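Local structure of bifunctional dTDP-4-dehydrorhamnose 3,5-epimerase/dTDP-4-dehydrorhamnose reductase (4QQR) at residues A[62-67]-A[95-100]. The protein catalyses the 3,5-epimerisation and NADPH-dependent 4-reduction of dTDP-4-dehydro-6-deoxy-glucose to dTDP-L-rhamnose, and also forms UDP-L-rhamnose from the corresponding UDP sugar. Residues are numbered along the deposited sequence; the frame is centred on the assembly and turned at random.
Sequences SHVFNA and LTLADI
Leu97 holds its CG anti to the backbone N (chi1 178°), which carries the branched end off the helix and onto the strand, and Val64 answers with CG1 likewise anti to its own N (chi1 173°). The pair illustrates how a Rossmann fold seals a helix against its parallel sheet: strand 63-66, flanked in the sheet by strands 14-18 and 107-113, meets helix 80-103, part of the connection that leads on to strand 107-113. The fork of Leu97 divides its work between two strand residues. Its CD1 meets Val64 CG1 tip to tip at 4.2 Å, while CD2 rests against Asn66 CB at 3.8 Å, with Asn66 CG slightly farther off. Val64 and Asn66, two positions apart, point toward the helix; the intervening Phe65 turns away, its ring meeting that of Phe15. The interface is small, burying about 110 Å² in total, and no hydrogen bond crosses it, so the strand and this helical turn are joined by van der Waals contact alone. Leu97 also packs on Ile52 of helix 49-59 and on Tyr18, which places the contact within a wider apolar layer on this side of the sheet. Two residues farther along the helix, Asp99 forms salt bridges with Arg49 and with Arg88 of the second subunit, so the same helix serves both the sheet and the dimer. Asn66 lies near the probable NADPH site, its side chain about 6 Å from that of Tyr111, a cofactor-binding residue by similarity. Along the side chain of Asn66 the roles differ: CB takes the leucine methyl, while the polar amide atoms bond beyond the contact, OD1 accepting a hydrogen bond from Ala68 N and ND2 making a weak one to Asn110 OD1.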
# COMPACT_ATOMS: atom_id res chain seq x y z
N SER A 62 22.58 -10.63 12.20
CA SER A 62 23.00 -11.15 10.91
C SER A 62 21.78 -11.26 9.98
O SER A 62 21.92 -11.20 8.74
CB SER A 62 23.66 -12.52 11.07
OG SER A 62 22.73 -13.49 11.53
N HIS A 63 20.60 -11.46 10.57
CA HIS A 63 19.34 -11.57 9.83
C HIS A 63 18.22 -11.01 10.71
O HIS A 63 18.39 -10.87 11.92
CB HIS A 63 19.00 -13.03 9.46
CG HIS A 63 20.11 -13.77 8.76
ND1 HIS A 63 21.30 -14.10 9.38
CD2 HIS A 63 20.17 -14.30 7.51
CE1 HIS A 63 22.06 -14.77 8.53
NE2 HIS A 63 21.40 -14.91 7.39
N VAL A 64 17.07 -10.70 10.10
CA VAL A 64 15.93 -10.07 10.78
C VAL A 64 14.65 -10.83 10.46
O VAL A 64 14.44 -11.24 9.34
CB VAL A 64 15.75 -8.57 10.37
CG1 VAL A 64 14.46 -7.96 10.95
CG2 VAL A 64 16.96 -7.73 10.76
N PHE A 65 13.78 -11.00 11.45
CA PHE A 65 12.54 -11.74 11.27
C PHE A 65 11.35 -10.87 11.64
O PHE A 65 11.29 -10.34 12.75
CB PHE A 65 12.54 -13.00 12.14
CG PHE A 65 13.47 -14.06 11.66
CD1 PHE A 65 14.84 -13.93 11.84
CD2 PHE A 65 12.98 -15.20 11.02
CE1 PHE A 65 15.72 -14.90 11.39
CE2 PHE A 65 13.85 -16.19 10.56
CZ PHE A 65 15.22 -16.04 10.75
N ASN A 66 10.43 -10.71 10.71
CA ASN A 66 9.24 -9.92 10.97
C ASN A 66 8.00 -10.81 11.22
O ASN A 66 7.34 -11.27 10.29
CB ASN A 66 8.98 -8.95 9.82
CG ASN A 66 7.61 -8.29 9.91
OD1 ASN A 66 7.10 -8.03 11.00
ND2 ASN A 66 7.01 -8.01 8.76
N ALA A 67 7.69 -11.04 12.49
CA ALA A 67 6.50 -11.78 12.82
C ALA A 67 5.49 -10.83 13.46
O ALA A 67 4.52 -11.26 14.06
CB ALA A 67 6.83 -12.92 13.75
N LEU A 95 7.00 -1.76 5.68
CA LEU A 95 7.75 -1.13 4.61
C LEU A 95 8.99 -0.41 5.18
O LEU A 95 10.07 -0.50 4.59
CB LEU A 95 6.87 -0.18 3.79
CG LEU A 95 6.11 -0.70 2.56
CD1 LEU A 95 6.76 -1.92 1.97
CD2 LEU A 95 4.68 -0.99 2.86
N THR A 96 8.83 0.29 6.31
CA THR A 96 9.95 0.94 6.99
C THR A 96 11.03 -0.05 7.40
O THR A 96 12.23 0.20 7.20
CB THR A 96 9.51 1.75 8.23
OG1 THR A 96 8.81 2.92 7.81
CG2 THR A 96 10.71 2.18 9.05
N LEU A 97 10.60 -1.18 7.96
CA LEU A 97 11.53 -2.26 8.34
C LEU A 97 12.27 -2.84 7.13
O LEU A 97 13.48 -3.02 7.18
CB LEU A 97 10.82 -3.37 9.13
CG LEU A 97 11.69 -4.56 9.56
CD1 LEU A 97 12.72 -4.19 10.60
CD2 LEU A 97 10.84 -5.67 10.07
N ALA A 98 11.56 -3.10 6.05
CA ALA A 98 12.18 -3.63 4.83
C ALA A 98 13.25 -2.69 4.29
O ALA A 98 14.29 -3.11 3.80
CB ALA A 98 11.12 -3.86 3.77
N ASP A 99 12.97 -1.39 4.39
CA ASP A 99 13.81 -0.34 3.85
C ASP A 99 15.15 -0.30 4.55
O ASP A 99 16.21 -0.35 3.93
CB ASP A 99 13.10 1.01 4.05
CG ASP A 99 13.71 2.11 3.23
OD1 ASP A 99 14.54 2.86 3.76
OD2 ASP A 99 13.34 2.21 2.04
N ILE A 100 15.07 -0.19 5.88
CA ILE A 100 16.23 -0.15 6.75
C ILE A 100 17.08 -1.42 6.59
O ILE A 100 18.32 -1.35 6.53
CB ILE A 100 15.78 0.07 8.21
CG1 ILE A 100 15.14 1.46 8.36
CG2 ILE A 100 16.93 -0.11 9.19
CD1 ILE A 100 14.47 1.68 9.71